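Local coordinates for GDSL-like protein (Roseburia intestinalis L1-82, PDB 6HFZ), which removes acetyl groups from acetylated mannans as a two-domain esterase, one domain belonging to the SGNH (GDSL-like) hydrolase superfamily, at residues 83-88 with 118-123; 124-129 with 234-239. One frame throughout, in Å; residues are numbered along the deposited sequence. Where two conformers were deposited one is given.

Following the chain from the N terminus, interaction 1 closes the first loop: after edge strand 71-78 the chain enters helix 84-96, passes through strand 102-106 of the mixed sheet, and comes back as helix 115-129 alongside helix 84-96. Interaction 2 starts one residue later, on the same helix 115-129, and closes a much longer loop through the rest of the hydrolase domain before the chain enters strand 237-241 of an antiparallel sheet. The two loops run in series, neither nested nor crossed. They meet in space where Lys-127 reaches Val-88 O and Glu-119 reaches Thr-234, so helix 115-129 ties its neighbouring helix to the start of the second domain.

Interaction 1: residues 83-88 with 118-123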
loop_
_atom_site.group_PDB
_atom_site.type_symbol
_atom_site.label_atom_id
_atom_site.label_comp_id
_atom_site.label_asym_id
_atom_site.label_seq_id
_atom_site.Cartn_x
_atom_site.Cartn_y
_atom_site.Cartn_z
ATOM N N THR A 83 -3.125 1.037 2.502
ATOM C CA THR A 83 -3.833 0.811 1.225
ATOM C C THR A 83 -3.051 1.412 0.075
ATOM O O THR A 83 -2.027 2.111 0.293
ATOM C CB THR A 83 -5.229 1.475 1.287
ATOM O OG1 THR A 83 -5.097 2.900 1.322
ATOM C CG2 THR A 83 -6.021 1.015 2.490
ATOM N N SER A 84 -3.612 1.288 -1.139
ATOM C CA SER A 84 -3.051 1.887 -2.330
ATOM C C SER A 84 -3.147 3.413 -2.254
ATOM O O SER A 84 -2.394 4.096 -2.946
ATOM C CB SER A 84 -3.718 1.370 -3.579
ATOM O OG SER A 84 -5.087 1.754 -3.636
ATOM N N GLN A 85 -4.059 3.945 -1.420
ATOM C CA GLN A 85 -4.145 5.431 -1.234
ATOM C C GLN A 85 -2.858 5.933 -0.545
ATOM O O GLN A 85 -2.282 6.929 -0.973
ATOM C CB GLN A 85 -5.436 5.807 -0.504
ATOM C CG GLN A 85 -5.667 7.307 -0.373
ATOM C CD GLN A 85 -7.055 7.566 0.158
ATOM O OE1 GLN A 85 -7.785 6.642 0.517
ATOM N NE2 GLN A 85 -7.446 8.835 0.246
ATOM N N PHE A 86 -2.373 5.223 0.478
ATOM C CA PHE A 86 -1.054 5.590 1.038
ATOM C C PHE A 86 0.055 5.248 0.033
ATOM O O PHE A 86 0.998 6.019 -0.166
ATOM C CB PHE A 86 -0.870 4.954 2.396
ATOM C CG PHE A 86 0.411 5.312 3.116
ATOM C CD1 PHE A 86 1.022 6.549 2.952
ATOM C CD2 PHE A 86 0.966 4.429 4.017
ATOM C CE1 PHE A 86 2.183 6.877 3.639
ATOM C CE2 PHE A 86 2.122 4.766 4.713
ATOM C CZ PHE A 86 2.724 5.991 4.520
ATOM N N GLY A 87 -0.089 4.102 -0.662
ATOM C CA GLY A 87 0.919 3.679 -1.654
ATOM C C GLY A 87 1.276 4.735 -2.699
ATOM O O GLY A 87 2.472 4.953 -2.997
ATOM N N VAL A 88 0.279 5.355 -3.301
ATOM C CA VAL A 88 0.554 6.368 -4.349
ATOM C C VAL A 88 1.266 7.592 -3.754
ATOM O O VAL A 88 2.166 8.159 -4.423
ATOM C CB VAL A 88 -0.704 6.737 -5.179
ATOM C CG1 VAL A 88 -1.736 7.390 -4.300
ATOM C CG2 VAL A 88 -0.367 7.595 -6.393
HETATM N N MSE A 118 -10.472 1.781 -6.597
HETATM C CA MSE A 118 -10.139 1.643 -8.010
HETATM C C MSE A 118 -9.359 2.879 -8.462
HETATM O O MSE A 118 -8.361 2.766 -9.183
HETATM C CB MSE A 118 -11.287 1.391 -8.987
HETATM C CG MSE A 118 -10.700 0.921 -10.287
HETATM SE SE MSE A 118 -12.102 0.200 -11.476
HETATM C CE MSE A 118 -13.544 1.440 -10.955
ATOM N N GLU A 119 -9.811 4.053 -8.019
ATOM C CA GLU A 119 -9.195 5.316 -8.419
ATOM C C GLU A 119 -7.797 5.484 -7.803
ATOM O O GLU A 119 -6.855 5.845 -8.508
ATOM C CB GLU A 119 -10.125 6.479 -8.059
ATOM C CG GLU A 119 -9.674 7.795 -8.666
ATOM C CD GLU A 119 -10.579 9.001 -8.432
ATOM O OE1 GLU A 119 -11.653 8.856 -7.799
ATOM O OE2 GLU A 119 -10.203 10.097 -8.842
ATOM N N THR A 120 -7.658 5.186 -6.508
ATOM C CA THR A 120 -6.342 5.293 -5.865
ATOM C C THR A 120 -5.366 4.277 -6.480
ATOM O O THR A 120 -4.195 4.598 -6.726
ATOM C CB THR A 120 -6.396 5.235 -4.336
ATOM O OG1 THR A 120 -6.848 3.927 -3.954
ATOM C CG2 THR A 120 -7.328 6.260 -3.723
ATOM N N TYR A 121 -5.784 3.022 -6.662
ATOM C CA TYR A 121 -4.924 2.007 -7.298
ATOM C C TYR A 121 -4.523 2.397 -8.726
ATOM O O TYR A 121 -3.380 2.169 -9.124
ATOM C CB TYR A 121 -5.673 0.689 -7.271
ATOM C CG TYR A 121 -4.924 -0.578 -7.517
ATOM C CD1 TYR A 121 -4.315 -1.232 -6.464
ATOM C CD2 TYR A 121 -5.018 -1.226 -8.746
ATOM C CE1 TYR A 121 -3.760 -2.480 -6.630
ATOM C CE2 TYR A 121 -4.458 -2.472 -8.927
ATOM C CZ TYR A 121 -3.827 -3.096 -7.862
ATOM O OH TYR A 121 -3.327 -4.368 -7.976
ATOM N N GLU A 122 -5.451 3.001 -9.495
ATOM C CA GLU A 122 -5.103 3.460 -10.829
ATOM C C GLU A 122 -3.981 4.521 -10.761
ATOM O O GLU A 122 -3.010 4.434 -11.540
ATOM C CB GLU A 122 -6.302 4.006 -11.610
ATOM C CG GLU A 122 -5.869 4.462 -12.985
ATOM C CD GLU A 122 -6.986 4.667 -13.992
ATOM O OE1 GLU A 122 -6.779 4.297 -15.193
ATOM O OE2 GLU A 122 -8.043 5.112 -13.586
ATOM N N GLY A 123 -4.102 5.493 -9.844
ATOM C CA GLY A 123 -3.058 6.480 -9.627
ATOM C C GLY A 123 -1.728 5.842 -9.305
ATOM O O GLY A 123 -0.710 6.237 -9.851
#
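Ser-84 and Thr-120 meet hydroxyl to hydroxyl where helix 84-96 begins to run beside helix 115-129, with OG and OG1 2.8 Å apart, a hydrogen-bonding distance. Both hydroxyls sit between their own backbone N and carbonyl carbon (chi1 65° and 66°), which turns each into the gap. Asp-111 OD2 also bonds Ser-84 OG, so this buried oxygen does not depend on the threonine alone.

The close part of the packing surrounds this pair. Thr-120 CG2 lies against the start of the Gln-85 chain, 3.8 Å from its CB, and the two side chains cross obliquely. Gln-85 then extends past the threonine, its amide bonded to His-116 and to Thr-334 of strand 329-336. Ser-84 CB also meets the edge of the Tyr-121 ring, 3.9 Å from its CD1. Were Thr-120 an alanine, both the hydroxyl and CG2 would go, which is likely to leave Ser-84 OG with one partner fewer and a gap beside Gln-85 CB.

Farther along, the contact thins. The short helix segments diverge at 29°, and the CA-CA separation grows from 5.1 Å at Gln-85 and Thr-120 to 6.4 Å at Val-88 and Gly-123. Here Val-88 CG2 rests on the Gly-123 backbone, 3.7 Å from C, with no side chain in between. This looser end is buried too. A buried hydroxyl pair with an acid partner at the first turn of helix 84-96 thus makes one end of the contact chemically specific, while a methyl on glycine backbone makes the other depend on shape alone.

Interaction 2: residues 124-129 with 234-239; sequences LVRKVY and TYEKSI
Arg-126 and Glu-236 form the salt bridge of this contact, between the last turns of helix 115-129 and the segment leading into strand 237-241. Arg-126 NE gives its hydrogen to Glu-236 OE2 at 3.0 Å, with an N-H...O angle of 151°. The oxygen lies at the edge of the guanidinium, almost in its plane, but the nitrogen approaches from above the carboxylate, whose plane is turned 75° from that of the guanidinium. The bend in the arginine at chi3 (67°) swings NE back toward the acid, while the carboxylate also rests on the arginine's CB, 3.6 Å from Glu-236 CD.

The ammonium of Lys-127 is bound to backbone oxygen instead: NZ reaches past the glutamate side chain and meets Glu-236 O at 2.9 Å. Val-88 O of helix 84-96 is a probable second acceptor for this ammonium.

Two waters add bridges. Water 1 accepts from Arg-126 NH2 and donates to Glu-236 OE2 at 2.6 Å, running beside the direct salt bridge. Water 2 accepts from Lys-127 NZ at 2.7 Å and from Ser-238 N at 3.0 Å, linking the helix to the strand backbone.

Both charges have other partners: Tyr-162 OH and Pro-227 O bond Arg-126 NH1, and Asn-233 ND2 bonds Glu-236 OE2. Just beyond, Lys-237 and Ile-239 pair their backbones with Ser-370 and Gly-368 of strand 361-370, while Ser-238 packs on Val-88. The contact therefore sits where helices 84-96 and 115-129 of the hydrolase domain meet the first strand of the antiparallel sheet.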
loop_
_atom_site.group_PDB
_atom_site.type_symbol
_atom_site.label_atom_id
_atom_site.label_comp_id
_atom_site.label_asym_id
_atom_site.label_seq_id
_atom_site.Cartn_x
_atom_site.Cartn_y
_atom_site.Cartn_z
ATOM N N LEU A 124 -1.739 4.830 -8.411
ATOM C CA LEU A 124 -0.508 4.142 -8.039
ATOM C C LEU A 124 0.099 3.429 -9.247
ATOM O O LEU A 124 1.353 3.557 -9.528
ATOM C CB LEU A 124 -0.806 3.144 -6.914
ATOM C CG LEU A 124 0.376 2.233 -6.580
ATOM C CD1 LEU A 124 1.587 3.024 -6.059
ATOM C CD2 LEU A 124 -0.043 1.151 -5.578
ATOM N N VAL A 125 -0.724 2.659 -9.969
ATOM C CA VAL A 125 -0.246 1.905 -11.125
ATOM C C VAL A 125 0.360 2.866 -12.177
ATOM O O VAL A 125 1.447 2.603 -12.737
ATOM C CB VAL A 125 -1.345 0.989 -11.713
ATOM C CG1 VAL A 125 -0.964 0.433 -13.080
ATOM C CG2 VAL A 125 -1.729 -0.129 -10.762
ATOM N N ARG A 126 -0.396 3.901 -12.561
ATOM C CA ARG A 126 0.117 4.901 -13.533
ATOM C C ARG A 126 1.475 5.451 -13.077
ATOM O O ARG A 126 2.417 5.527 -13.876
ATOM C CB ARG A 126 -0.893 6.014 -13.782
ATOM C CG ARG A 126 -2.124 5.545 -14.540
ATOM C CD ARG A 126 -3.126 6.644 -14.722
ATOM N NE ARG A 126 -2.585 7.664 -15.612
ATOM C CZ ARG A 126 -2.772 7.694 -16.931
ATOM N NH1 ARG A 126 -3.386 6.695 -17.545
ATOM N NH2 ARG A 126 -2.372 8.766 -17.615
ATOM N N LYS A 127 1.595 5.855 -11.805
ATOM C CA LYS A 127 2.827 6.473 -11.327
ATOM C C LYS A 127 3.995 5.491 -11.445
ATOM O O LYS A 127 5.103 5.848 -11.781
ATOM C CB LYS A 127 2.649 6.975 -9.892
ATOM C CG LYS A 127 3.913 7.453 -9.167
ATOM C CD LYS A 127 3.674 8.140 -7.855
ATOM C CE LYS A 127 3.081 9.516 -8.012
ATOM N NZ LYS A 127 2.427 10.011 -6.773
ATOM N N VAL A 128 3.785 4.242 -11.002
ATOM C CA VAL A 128 4.891 3.276 -11.031
ATOM C C VAL A 128 5.251 2.913 -12.477
ATOM O O VAL A 128 6.436 2.842 -12.841
ATOM C CB VAL A 128 4.563 2.043 -10.165
ATOM C CG1 VAL A 128 5.587 0.944 -10.342
ATOM C CG2 VAL A 128 4.390 2.403 -8.693
ATOM N N TYR A 129 4.250 2.675 -13.307
ATOM C CA TYR A 129 4.429 2.147 -14.653
ATOM C C TYR A 129 5.158 3.190 -15.522
ATOM O O TYR A 129 5.997 2.828 -16.331
ATOM C CB TYR A 129 3.082 1.764 -15.250
ATOM C CG TYR A 129 3.100 1.112 -16.613
ATOM C CD1 TYR A 129 3.567 -0.184 -16.804
ATOM C CD2 TYR A 129 2.703 1.817 -17.738
ATOM C CE1 TYR A 129 3.537 -0.783 -18.060
ATOM C CE2 TYR A 129 2.657 1.222 -18.998
ATOM C CZ TYR A 129 3.076 -0.082 -19.156
ATOM O OH TYR A 129 2.995 -0.700 -20.380
ATOM N N THR A 234 -7.770 11.119 -9.917
ATOM C CA THR A 234 -7.419 12.328 -9.174
ATOM C C THR A 234 -6.416 12.074 -8.035
ATOM O O THR A 234 -6.218 12.969 -7.198
ATOM C CB THR A 234 -8.689 13.053 -8.709
ATOM O OG1 THR A 234 -9.396 12.322 -7.724
ATOM C CG2 THR A 234 -9.635 13.355 -9.851
ATOM N N TYR A 235 -5.814 10.876 -7.952
ATOM C CA TYR A 235 -4.838 10.562 -6.878
ATOM C C TYR A 235 -3.426 10.355 -7.440
ATOM O O TYR A 235 -2.496 10.205 -6.655
ATOM C CB TYR A 235 -5.277 9.372 -6.014
ATOM C CG TYR A 235 -6.450 9.676 -5.120
ATOM C CD1 TYR A 235 -7.735 9.486 -5.567
ATOM C CD2 TYR A 235 -6.290 10.194 -3.837
ATOM C CE1 TYR A 235 -8.827 9.768 -4.766
ATOM C CE2 TYR A 235 -7.365 10.449 -3.008
ATOM C CZ TYR A 235 -8.641 10.235 -3.482
ATOM O OH TYR A 235 -9.737 10.529 -2.722
ATOM N N GLU A 236 -3.236 10.419 -8.764
ATOM C CA GLU A 236 -1.927 10.168 -9.340
ATOM C C GLU A 236 -0.865 11.133 -8.804
ATOM O O GLU A 236 0.287 10.730 -8.572
ATOM C CB GLU A 236 -1.929 10.173 -10.864
ATOM C CG GLU A 236 -0.672 9.530 -11.461
ATOM C CD GLU A 236 -0.552 9.478 -12.989
ATOM O OE1 GLU A 236 0.586 9.247 -13.484
ATOM O OE2 GLU A 236 -1.585 9.660 -13.665
ATOM N N LYS A 237 -1.219 12.403 -8.642
ATOM C CA LYS A 237 -0.386 13.319 -7.901
ATOM C C LYS A 237 -0.924 13.356 -6.466
ATOM O O LYS A 237 -2.024 13.822 -6.232
ATOM C CB LYS A 237 -0.385 14.707 -8.561
ATOM C CG LYS A 237 0.511 15.676 -7.815
ATOM C CD LYS A 237 0.825 17.005 -8.487
ATOM C CE LYS A 237 1.807 17.794 -7.632
ATOM N NZ LYS A 237 1.575 19.256 -7.742
ATOM N N SER A 238 -0.167 12.800 -5.528
ATOM C CA SER A 238 -0.553 12.705 -4.129
ATOM C C SER A 238 0.636 13.144 -3.282
ATOM O O SER A 238 1.670 12.497 -3.316
ATOM C CB SER A 238 -0.998 11.299 -3.732
ATOM O OG SER A 238 -2.283 10.954 -4.243
ATOM N N ILE A 239 0.506 14.296 -2.604
ATOM C CA ILE A 239 1.638 14.916 -1.940
ATOM C C ILE A 239 1.426 14.889 -0.430
ATOM O O ILE A 239 0.483 15.437 0.048
ATOM C CB ILE A 239 1.821 16.341 -2.489
ATOM C CG1 ILE A 239 2.265 16.318 -3.952
ATOM C CG2 ILE A 239 2.781 17.142 -1.610
ATOM C CD1 ILE A 239 3.582 15.647 -4.187
HETATM O O HOH W 1 -1.466 10.917 -15.918
HETATM O O HOH W 2 2.694 12.668 -6.531
#